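Local structure of kappa-carrageenase (Pseudoalteromonas carrageenovora, 1DYP) at residues I123-T128 / D132-E137; Q176-G181 / L219-Q224; A235-W240 / E254-S259. The protein cleaves the beta-1,4 linkages between D-galactose 4-sulfate and 3,6-anhydro-D-galactose inside kappa-carrageenan chains, through the family 16 glycoside hydrolase catalytic domain described here. The protein carries 1 engineered substitution. One frame throughout, in Å; residues are numbered along the deposited sequence.

Interaction 1 (I123-T128 / D132-E137); sequences IDRSLT and DVQYSE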
loop_
_atom_site.group_PDB
_atom_site.type_symbol
_atom_site.label_atom_id
_atom_site.label_comp_id
_atom_site.label_asym_id
_atom_site.label_seq_id
_atom_site.Cartn_x
_atom_site.Cartn_y
_atom_site.Cartn_z
ATOM N N ILE A 123 -11.589 -6.823 7.290
ATOM C CA ILE A 123 -11.290 -7.453 8.566
ATOM C C ILE A 123 -12.532 -8.236 8.969
ATOM O O ILE A 123 -13.615 -7.664 9.094
ATOM C CB ILE A 123 -10.967 -6.407 9.653
ATOM C CG1 ILE A 123 -9.730 -5.602 9.240
ATOM C CG2 ILE A 123 -10.733 -7.100 10.992
ATOM C CD1 ILE A 123 -9.357 -4.501 10.212
ATOM N N ASP A 124 -12.375 -9.544 9.143
ATOM C CA ASP A 124 -13.492 -10.404 9.522
ATOM C C ASP A 124 -13.308 -10.873 10.955
ATOM O O ASP A 124 -12.585 -11.838 11.218
ATOM C CB ASP A 124 -13.572 -11.617 8.595
ATOM C CG ASP A 124 -14.814 -12.449 8.833
ATOM O OD1 ASP A 124 -15.481 -12.245 9.868
ATOM O OD2 ASP A 124 -15.119 -13.307 7.986
ATOM N N ARG A 125 -13.977 -10.193 11.878
ATOM C CA ARG A 125 -13.866 -10.527 13.287
ATOM C C ARG A 125 -14.686 -11.747 13.702
ATOM O O ARG A 125 -14.683 -12.133 14.874
ATOM C CB ARG A 125 -14.230 -9.296 14.124
ATOM C CG ARG A 125 -13.358 -8.083 13.771
ATOM C CD ARG A 125 -13.681 -6.844 14.599
ATOM N NE ARG A 125 -13.010 -5.645 14.084
ATOM C CZ ARG A 125 -11.701 -5.412 14.155
ATOM N NH1 ARG A 125 -10.890 -6.292 14.727
ATOM N NH2 ARG A 125 -11.200 -4.292 13.652
ATOM N N SER A 126 -15.372 -12.371 12.745
ATOM C CA SER A 126 -16.164 -13.561 13.045
ATOM C C SER A 126 -15.269 -14.798 13.052
ATOM O O SER A 126 -15.674 -15.863 13.514
ATOM C CB SER A 126 -17.288 -13.750 12.018
ATOM O OG SER A 126 -16.790 -14.188 10.769
ATOM N N LEU A 127 -14.054 -14.655 12.528
ATOM C CA LEU A 127 -13.095 -15.756 12.491
ATOM C C LEU A 127 -12.340 -15.738 13.812
ATOM O O LEU A 127 -11.355 -15.017 13.970
ATOM C CB LEU A 127 -12.131 -15.575 11.318
ATOM C CG LEU A 127 -12.791 -15.678 9.940
ATOM C CD1 LEU A 127 -11.800 -15.271 8.858
ATOM C CD2 LEU A 127 -13.284 -17.102 9.716
ATOM N N THR A 128 -12.807 -16.546 14.759
ATOM C CA THR A 128 -12.222 -16.585 16.093
ATOM C C THR A 128 -11.483 -17.857 16.491
ATOM O O THR A 128 -10.973 -17.942 17.608
ATOM C CB THR A 128 -13.309 -16.329 17.145
ATOM O OG1 THR A 128 -14.318 -17.343 17.035
ATOM C CG2 THR A 128 -13.951 -14.965 16.922
ATOM N N ASP A 132 -6.920 -18.662 13.135
ATOM C CA ASP A 132 -7.722 -17.959 12.138
ATOM C C ASP A 132 -7.087 -16.615 11.805
ATOM O O ASP A 132 -6.597 -15.914 12.689
ATOM C CB ASP A 132 -9.140 -17.708 12.655
ATOM C CG ASP A 132 -10.103 -18.826 12.308
ATOM O OD1 ASP A 132 -9.693 -19.812 11.659
ATOM O OD2 ASP A 132 -11.285 -18.706 12.686
ATOM N N VAL A 133 -7.106 -16.265 10.525
ATOM C CA VAL A 133 -6.561 -14.994 10.069
ATOM C C VAL A 133 -7.745 -14.098 9.728
ATOM O O VAL A 133 -8.532 -14.406 8.831
ATOM C CB VAL A 133 -5.676 -15.179 8.822
ATOM C CG1 VAL A 133 -5.248 -13.824 8.282
ATOM C CG2 VAL A 133 -4.451 -16.019 9.179
ATOM N N GLN A 134 -7.872 -12.995 10.457
ATOM C CA GLN A 134 -8.977 -12.064 10.256
ATOM C C GLN A 134 -8.651 -10.962 9.261
ATOM O O GLN A 134 -9.551 -10.311 8.736
ATOM C CB GLN A 134 -9.364 -11.399 11.578
ATOM C CG GLN A 134 -9.586 -12.346 12.741
ATOM C CD GLN A 134 -10.183 -11.643 13.948
ATOM O OE1 GLN A 134 -9.966 -10.449 14.159
ATOM N NE2 GLN A 134 -10.932 -12.385 14.756
ATOM N N TYR A 135 -7.364 -10.750 9.017
ATOM C CA TYR A 135 -6.928 -9.691 8.116
ATOM C C TYR A 135 -5.587 -10.025 7.481
ATOM O O TYR A 135 -4.672 -10.487 8.160
ATOM C CB TYR A 135 -6.808 -8.382 8.905
ATOM C CG TYR A 135 -6.239 -7.215 8.129
ATOM C CD1 TYR A 135 -6.981 -6.594 7.125
ATOM C CD2 TYR A 135 -4.961 -6.726 8.405
ATOM C CE1 TYR A 135 -6.466 -5.511 6.414
ATOM C CE2 TYR A 135 -4.435 -5.642 7.698
ATOM C CZ TYR A 135 -5.194 -5.040 6.706
ATOM O OH TYR A 135 -4.691 -3.970 6.003
ATOM N N SER A 136 -5.481 -9.789 6.176
ATOM C CA SER A 136 -4.247 -10.037 5.436
ATOM C C SER A 136 -3.880 -8.797 4.631
ATOM O O SER A 136 -4.724 -8.221 3.944
ATOM C CB SER A 136 -4.411 -11.211 4.467
ATOM O OG SER A 136 -4.699 -12.421 5.144
ATOM N N GLU A 137 -2.617 -8.395 4.713
ATOM C CA GLU A 137 -2.136 -7.235 3.977
ATOM C C GLU A 137 -0.732 -7.495 3.463
ATOM O O GLU A 137 0.163 -7.841 4.233
ATOM C CB GLU A 137 -2.107 -5.997 4.879
ATOM C CG GLU A 137 -1.575 -4.737 4.194
ATOM C CD GLU A 137 -1.369 -3.586 5.163
ATOM O OE1 GLU A 137 -2.104 -3.522 6.170
ATOM O OE2 GLU A 137 -0.486 -2.737 4.917
HETATM O O HOH W 1 -12.866 -11.479 16.882
HETATM O O HOH W 2 -10.067 -8.410 15.690
#
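Gln134 reaches with its side-chain amide under the type I turn formed by Asp124 to Leu127. Its NE2 donates to Leu127 O over 2.8 Å in a nearly straight bond (173°); the acceptor lies in the amide plane of Gln134, whereas the nitrogen stands above the carbonyl plane of Leu127. With chi1 at -50° CG lies beside the backbone N, and CB and CG rest against Asp124 O at 3.3 and 3.4 Å, CG also against Leu127 O. One bond is purely backbone: Asp124 N to Gln134 O, 3.0 Å. Leu127 CD1 lies 3.4 Å from Val133 O, and Ile123 CG1 packs 3.6 Å from CD1 of the Tyr135 ring.

Two waters also bind the amide. The first accepts from NE2 and donates to Arg125 O, while the second donates to OE1 and accepts a weak bond from Arg125 NH1. Farther out, Ser126 N bonds to Asp124 OD1, making an Asx turn, and the Ser126 hydroxyl adds a second bond to the same oxygen from the same face of the carboxylate. At the far end of the Tyr135 ring, OH donates to Glu137 OE1 (2.6 Å), which probably helps to position this nucleophile. Gln134 and Tyr135 together face Ile159 in a classic beta bulge just before Glu137, the first residue of the Glu-x-Asp-x-x-Glu catalytic signature of this GH16 enzyme, which runs on to Glu142.

Interaction 2 (Q176-G181 / L219-Q224); sequences QTNHNG and LYWHRQ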
loop_
_atom_site.group_PDB
_atom_site.type_symbol
_atom_site.label_atom_id
_atom_site.label_comp_id
_atom_site.label_asym_id
_atom_site.label_seq_id
_atom_site.Cartn_x
_atom_site.Cartn_y
_atom_site.Cartn_z
ATOM N N GLN A 176 10.866 -10.664 11.611
ATOM C CA GLN A 176 11.277 -11.892 10.948
ATOM C C GLN A 176 10.225 -12.435 9.987
ATOM O O GLN A 176 10.559 -12.951 8.925
ATOM C CB GLN A 176 11.653 -12.950 11.986
ATOM C CG GLN A 176 12.151 -14.254 11.393
ATOM C CD GLN A 176 12.912 -15.090 12.401
ATOM O OE1 GLN A 176 14.130 -14.960 12.535
ATOM N NE2 GLN A 176 12.196 -15.941 13.125
ATOM N N THR A 177 8.956 -12.305 10.350
ATOM C CA THR A 177 7.885 -12.797 9.493
ATOM C C THR A 177 7.204 -11.707 8.679
ATOM O O THR A 177 6.629 -11.989 7.628
ATOM C CB THR A 177 6.780 -13.496 10.314
ATOM O OG1 THR A 177 6.416 -12.662 11.423
ATOM C CG2 THR A 177 7.254 -14.847 10.818
ATOM N N ASN A 178 7.284 -10.465 9.147
ATOM C CA ASN A 178 6.586 -9.371 8.476
ATOM C C ASN A 178 7.384 -8.212 7.880
ATOM O O ASN A 178 6.789 -7.316 7.280
ATOM C CB ASN A 178 5.553 -8.779 9.440
ATOM C CG ASN A 178 4.493 -9.782 9.859
ATOM O OD1 ASN A 178 4.800 -10.911 10.240
ATOM N ND2 ASN A 178 3.235 -9.364 9.805
ATOM N N HIS A 179 8.703 -8.203 8.025
ATOM C CA HIS A 179 9.473 -7.086 7.488
ATOM C C HIS A 179 10.609 -7.427 6.541
ATOM O O HIS A 179 11.380 -8.356 6.776
ATOM C CB HIS A 179 10.039 -6.237 8.637
ATOM C CG HIS A 179 10.895 -5.090 8.184
ATOM N ND1 HIS A 179 10.449 -4.133 7.296
ATOM C CD2 HIS A 179 12.158 -4.730 8.521
ATOM C CE1 HIS A 179 11.399 -3.234 7.107
ATOM N NE2 HIS A 179 12.445 -3.572 7.838
ATOM N N ASN A 180 10.689 -6.655 5.463
ATOM C CA ASN A 180 11.762 -6.770 4.481
ATOM C C ASN A 180 12.202 -5.337 4.238
ATOM O O ASN A 180 11.507 -4.582 3.562
ATOM C CB ASN A 180 11.284 -7.353 3.146
ATOM C CG ASN A 180 10.894 -8.808 3.236
ATOM O OD1 ASN A 180 11.735 -9.691 3.426
ATOM N ND2 ASN A 180 9.605 -9.071 3.090
ATOM N N GLY A 181 13.339 -4.959 4.811
ATOM C CA GLY A 181 13.856 -3.615 4.622
ATOM C C GLY A 181 14.869 -3.673 3.501
ATOM O O GLY A 181 15.598 -4.656 3.376
ATOM N N LEU A 219 2.355 -17.306 5.624
ATOM C CA LEU A 219 1.686 -17.880 6.779
ATOM C C LEU A 219 0.275 -17.356 6.968
ATOM O O LEU A 219 -0.645 -18.124 7.266
ATOM C CB LEU A 219 2.483 -17.570 8.047
ATOM C CG LEU A 219 3.956 -17.979 8.083
ATOM C CD1 LEU A 219 4.599 -17.424 9.343
ATOM C CD2 LEU A 219 4.075 -19.492 8.033
ATOM N N TYR A 220 0.107 -16.051 6.786
ATOM C CA TYR A 220 -1.184 -15.414 7.023
ATOM C C TYR A 220 -1.703 -14.518 5.906
ATOM O O TYR A 220 -2.455 -13.584 6.171
ATOM C CB TYR A 220 -1.086 -14.578 8.300
ATOM C CG TYR A 220 -0.361 -15.272 9.429
ATOM C CD1 TYR A 220 -0.858 -16.451 9.978
ATOM C CD2 TYR A 220 0.831 -14.756 9.945
ATOM C CE1 TYR A 220 -0.193 -17.099 11.010
ATOM C CE2 TYR A 220 1.505 -15.401 10.982
ATOM C CZ TYR A 220 0.985 -16.572 11.509
ATOM O OH TYR A 220 1.630 -17.218 12.539
ATOM N N TRP A 221 -1.330 -14.803 4.665
ATOM C CA TRP A 221 -1.768 -13.960 3.563
ATOM C C TRP A 221 -2.452 -14.737 2.441
ATOM O O TRP A 221 -2.016 -14.722 1.289
ATOM C CB TRP A 221 -0.562 -13.154 3.063
ATOM C CG TRP A 221 -0.009 -12.312 4.178
ATOM C CD1 TRP A 221 -0.476 -11.096 4.590
ATOM C CD2 TRP A 221 0.982 -12.703 5.140
ATOM N NE1 TRP A 221 0.147 -10.714 5.755
ATOM C CE2 TRP A 221 1.046 -11.683 6.115
ATOM C CE3 TRP A 221 1.816 -13.823 5.276
ATOM C CZ2 TRP A 221 1.910 -11.747 7.214
ATOM C CZ3 TRP A 221 2.678 -13.886 6.370
ATOM C CH2 TRP A 221 2.716 -12.854 7.324
ATOM N N HIS A 222 -3.539 -15.416 2.799
ATOM C CA HIS A 222 -4.304 -16.203 1.838
ATOM C C HIS A 222 -5.707 -15.636 1.632
ATOM O O HIS A 222 -6.493 -16.168 0.842
ATOM C CB HIS A 222 -4.407 -17.661 2.301
ATOM C CG HIS A 222 -3.083 -18.308 2.558
ATOM N ND1 HIS A 222 -2.494 -18.325 3.804
ATOM C CD2 HIS A 222 -2.220 -18.934 1.724
ATOM C CE1 HIS A 222 -1.324 -18.934 3.726
ATOM N NE2 HIS A 222 -1.133 -19.311 2.475
ATOM N N ARG A 223 -6.023 -14.561 2.345
ATOM C CA ARG A 223 -7.330 -13.929 2.216
ATOM C C ARG A 223 -7.432 -13.148 0.914
ATOM O O ARG A 223 -6.425 -12.875 0.259
ATOM C CB ARG A 223 -7.589 -12.982 3.392
ATOM C CG ARG A 223 -7.880 -13.684 4.705
ATOM C CD ARG A 223 -8.040 -12.689 5.841
ATOM N NE ARG A 223 -9.140 -11.752 5.619
ATOM C CZ ARG A 223 -10.429 -12.064 5.705
ATOM N NH1 ARG A 223 -10.803 -13.300 6.008
ATOM N NH2 ARG A 223 -11.349 -11.130 5.496
ATOM N N GLN A 224 -8.662 -12.804 0.544
ATOM C CA GLN A 224 -8.927 -12.030 -0.660
ATOM C C GLN A 224 -8.534 -10.589 -0.367
ATOM O O GLN A 224 -9.025 -9.988 0.591
ATOM C CB GLN A 224 -10.412 -12.106 -1.007
ATOM C CG GLN A 224 -10.856 -13.456 -1.533
ATOM C CD GLN A 224 -10.232 -13.773 -2.871
ATOM O OE1 GLN A 224 -10.259 -12.950 -3.788
ATOM N NE2 GLN A 224 -9.664 -14.965 -2.996
#
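Thr177 meets Leu219 where a short helix and a loop close over one flank of the beta-sandwich (jelly-roll) fold of GH16 enzymes. The touch is purely apolar, CG2 against CD1 at 4.0 Å, with the two side chains crossing at about a right angle. The methyl faces the loop because chi1 (48°) sets OG1 between the backbone N and the carbonyl carbon; from there the hydroxyl donates to Asn178 OD1, 2.7 Å away and in the plane of that carbonyl. Thr177 O also lies near Trp221 CH2, at the outer end of the indole.

Asn178 comes next, and its amide is buried. It is turned 72° from the indole plane of Trp221. ND2 donates to Asn158 OD1 and Leu156 O, both on strand 151-162, which also supplies the partner of the indole nitrogen and thus pins both groups. Tyr220 CB covers one face of the indole, and Trp221 also packs against Ser136 and Ile138 of strand 133-139.

At His179 the chain leaves the helix, and Lys216 NZ bonds to the backbone oxygens of Gln176 and His179, tying the helix to its exit. Where the amide and the indole meet, the approach is packing and not a bond to the ring: Asn178 ND2 lies at the rim, near the ring plane and 3.8 Å from Trp221 CZ2, while Trp221 NE1 is hydrogen-bonded to His157 O.

Interaction 3 (A235-W240 / E254-S259); sequences APHTQW and EGFPTS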
loop_
_atom_site.group_PDB
_atom_site.type_symbol
_atom_site.label_atom_id
_atom_site.label_comp_id
_atom_site.label_asym_id
_atom_site.label_seq_id
_atom_site.Cartn_x
_atom_site.Cartn_y
_atom_site.Cartn_z
ATOM N N ALA A 235 5.864 11.283 9.060
ATOM C CA ALA A 235 6.605 12.289 9.804
ATOM C C ALA A 235 7.244 13.187 8.745
ATOM O O ALA A 235 7.673 12.708 7.696
ATOM C CB ALA A 235 7.680 11.619 10.657
ATOM N N PRO A 236 7.383 14.487 9.028
ATOM C CA PRO A 236 7.036 15.233 10.242
ATOM C C PRO A 236 5.580 15.655 10.445
ATOM O O PRO A 236 5.307 16.509 11.288
ATOM C CB PRO A 236 7.946 16.445 10.147
ATOM C CG PRO A 236 7.881 16.752 8.672
ATOM C CD PRO A 236 8.017 15.377 8.033
ATOM N N HIS A 237 4.654 15.061 9.700
ATOM C CA HIS A 237 3.249 15.445 9.812
ATOM C C HIS A 237 2.399 14.457 10.586
ATOM O O HIS A 237 1.179 14.606 10.667
ATOM C CB HIS A 237 2.673 15.628 8.413
ATOM C CG HIS A 237 3.515 16.502 7.543
ATOM N ND1 HIS A 237 3.771 17.820 7.850
ATOM C CD2 HIS A 237 4.203 16.236 6.408
ATOM C CE1 HIS A 237 4.582 18.331 6.940
ATOM N NE2 HIS A 237 4.860 17.390 6.055
ATOM N N THR A 238 3.050 13.464 11.178
ATOM C CA THR A 238 2.337 12.438 11.919
ATOM C C THR A 238 3.074 11.968 13.157
ATOM O O THR A 238 4.267 12.217 13.333
ATOM C CB THR A 238 2.128 11.179 11.055
ATOM O OG1 THR A 238 3.409 10.637 10.708
ATOM C CG2 THR A 238 1.364 11.508 9.780
ATOM N N GLN A 239 2.323 11.279 14.009
ATOM C CA GLN A 239 2.841 10.657 15.216
ATOM C C GLN A 239 2.230 9.269 15.111
ATOM O O GLN A 239 1.201 9.091 14.459
ATOM C CB GLN A 239 2.322 11.339 16.482
ATOM C CG GLN A 239 2.685 12.806 16.622
ATOM C CD GLN A 239 4.182 13.059 16.692
ATOM O OE1 GLN A 239 4.988 12.127 16.780
ATOM N NE2 GLN A 239 4.561 14.331 16.663
ATOM N N TRP A 240 2.858 8.284 15.736
ATOM C CA TRP A 240 2.340 6.930 15.687
ATOM C C TRP A 240 2.250 6.361 17.090
ATOM O O TRP A 240 3.249 6.275 17.804
ATOM C CB TRP A 240 3.233 6.054 14.804
ATOM C CG TRP A 240 2.925 4.596 14.904
ATOM C CD1 TRP A 240 3.431 3.711 15.816
ATOM C CD2 TRP A 240 2.017 3.854 14.086
ATOM N NE1 TRP A 240 2.893 2.467 15.616
ATOM C CE2 TRP A 240 2.019 2.524 14.561
ATOM C CE3 TRP A 240 1.199 4.183 13.000
ATOM C CZ2 TRP A 240 1.235 1.520 13.985
ATOM C CZ3 TRP A 240 0.418 3.187 12.426
ATOM C CH2 TRP A 240 0.442 1.870 12.922
ATOM N N GLU A 254 4.604 23.801 2.728
ATOM C CA GLU A 254 5.818 23.703 1.928
ATOM C C GLU A 254 6.032 22.254 1.519
ATOM O O GLU A 254 5.937 21.348 2.347
ATOM C CB GLU A 254 7.027 24.194 2.726
ATOM C CG GLU A 254 6.858 25.578 3.333
ATOM C CD GLU A 254 8.130 26.077 3.996
ATOM O OE1 GLU A 254 8.772 25.288 4.722
ATOM O OE2 GLU A 254 8.482 27.259 3.801
ATOM N N GLY A 255 6.317 22.041 0.239
ATOM C CA GLY A 255 6.536 20.693 -0.246
ATOM C C GLY A 255 5.252 20.055 -0.741
ATOM O O GLY A 255 5.252 18.908 -1.186
ATOM N N PHE A 256 4.151 20.793 -0.649
ATOM C CA PHE A 256 2.859 20.300 -1.113
ATOM C C PHE A 256 2.269 21.276 -2.120
ATOM O O PHE A 256 2.495 22.479 -2.033
ATOM C CB PHE A 256 1.890 20.118 0.059
ATOM C CG PHE A 256 2.325 19.069 1.037
ATOM C CD1 PHE A 256 3.211 19.378 2.063
ATOM C CD2 PHE A 256 1.888 17.757 0.898
ATOM C CE1 PHE A 256 3.661 18.391 2.936
ATOM C CE2 PHE A 256 2.333 16.762 1.765
ATOM C CZ PHE A 256 3.219 17.079 2.785
ATOM N N PRO A 257 1.504 20.769 -3.095
ATOM C CA PRO A 257 1.183 19.351 -3.282
ATOM C C PRO A 257 2.377 18.544 -3.775
ATOM O O PRO A 257 3.314 19.090 -4.363
ATOM C CB PRO A 257 0.065 19.392 -4.315
ATOM C CG PRO A 257 0.476 20.549 -5.175
ATOM C CD PRO A 257 0.878 21.589 -4.147
ATOM N N THR A 258 2.339 17.243 -3.514
ATOM C CA THR A 258 3.392 16.343 -3.960
ATOM C C THR A 258 2.655 15.090 -4.415
ATOM O O THR A 258 1.657 14.697 -3.812
ATOM C CB THR A 258 4.409 16.056 -2.834
ATOM O OG1 THR A 258 5.553 15.403 -3.391
ATOM C CG2 THR A 258 3.796 15.195 -1.745
ATOM N N SER A 259 3.149 14.454 -5.470
ATOM C CA SER A 259 2.469 13.281 -5.994
ATOM C C SER A 259 3.364 12.153 -6.469
ATOM O O SER A 259 4.484 12.371 -6.930
ATOM C CB SER A 259 1.570 13.705 -7.150
ATOM O OG SER A 259 2.334 14.366 -8.143
#
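His237 ND1 is hydrogen-bonded to the backbone oxygen of Asn250, and with that side of the imidazole engaged the opposite side, NE2 and CD2, is presented to Phe256. The two side chains approach from opposite directions. NE2 comes within 3.5 Å of Phe256 CE1 at the edge of the phenyl ring, near its plane, and His237 CD2 lies 3.8 Å from Phe256 CZ. Taken as whole rings, the pair is an offset edge-to-face stack: the edge of Phe256 is aimed toward the face of His237, with centroids 5.3 Å apart and planes at 71°. In both residues CG lies beside the backbone N; for His237 a chi1 of -50° carries the ring across toward the loop at 254-257.

Other groups surround the two rings. Pro236, which follows a cis peptide bond, places CG 4.0 Å above one face of the imidazole. Tyr84 meets both rings, making the pair part of an aromatic cluster, and Phe256 also packs on Thr59 and Val113. The phenylalanine itself sits between Gly255, whose positive phi (91°) would jam a side chain against the carbonyl of Glu254, and a second cis-proline, Pro257. Replacing His237 by an alanine removes the imidazole, which is likely to cost Asn250 O this donor and open a gap beside the edge of Phe256.

Beyond His237 the backbone runs into the beta hairpin of strands 238-241 and 244-247, and beyond Phe256 into the long strand 258-270, where Ser259 O binds a cadmium ion. The stack therefore joins the loop leading into a hairpin to the body of the sandwich, a piece of aromatic packing close to the substrate-recognition residue Arg234 of this GH16 jelly-roll.

Interactions 1 and 2 are neighbours, with centres about 14 Å apart, and meet directly: Ser136 OG lies 2.7 Å from Tyr220 O, a probable hydrogen bond. Interaction 1 includes part of the catalytic strand, with the nucleophile Glu137, and interaction 2 packs against it, the side chain of Trp221 lying about 5 Å from that of Glu137. Interaction 3 stands apart, its centre about 31 Å from that of interaction 1 and the nearest atoms of the two about 9 Å apart; relative to interaction 2 it is across the centre of the chain. Near it is Arg234, important for substrate recognition, whose side chain is about 7 Å from that of His237.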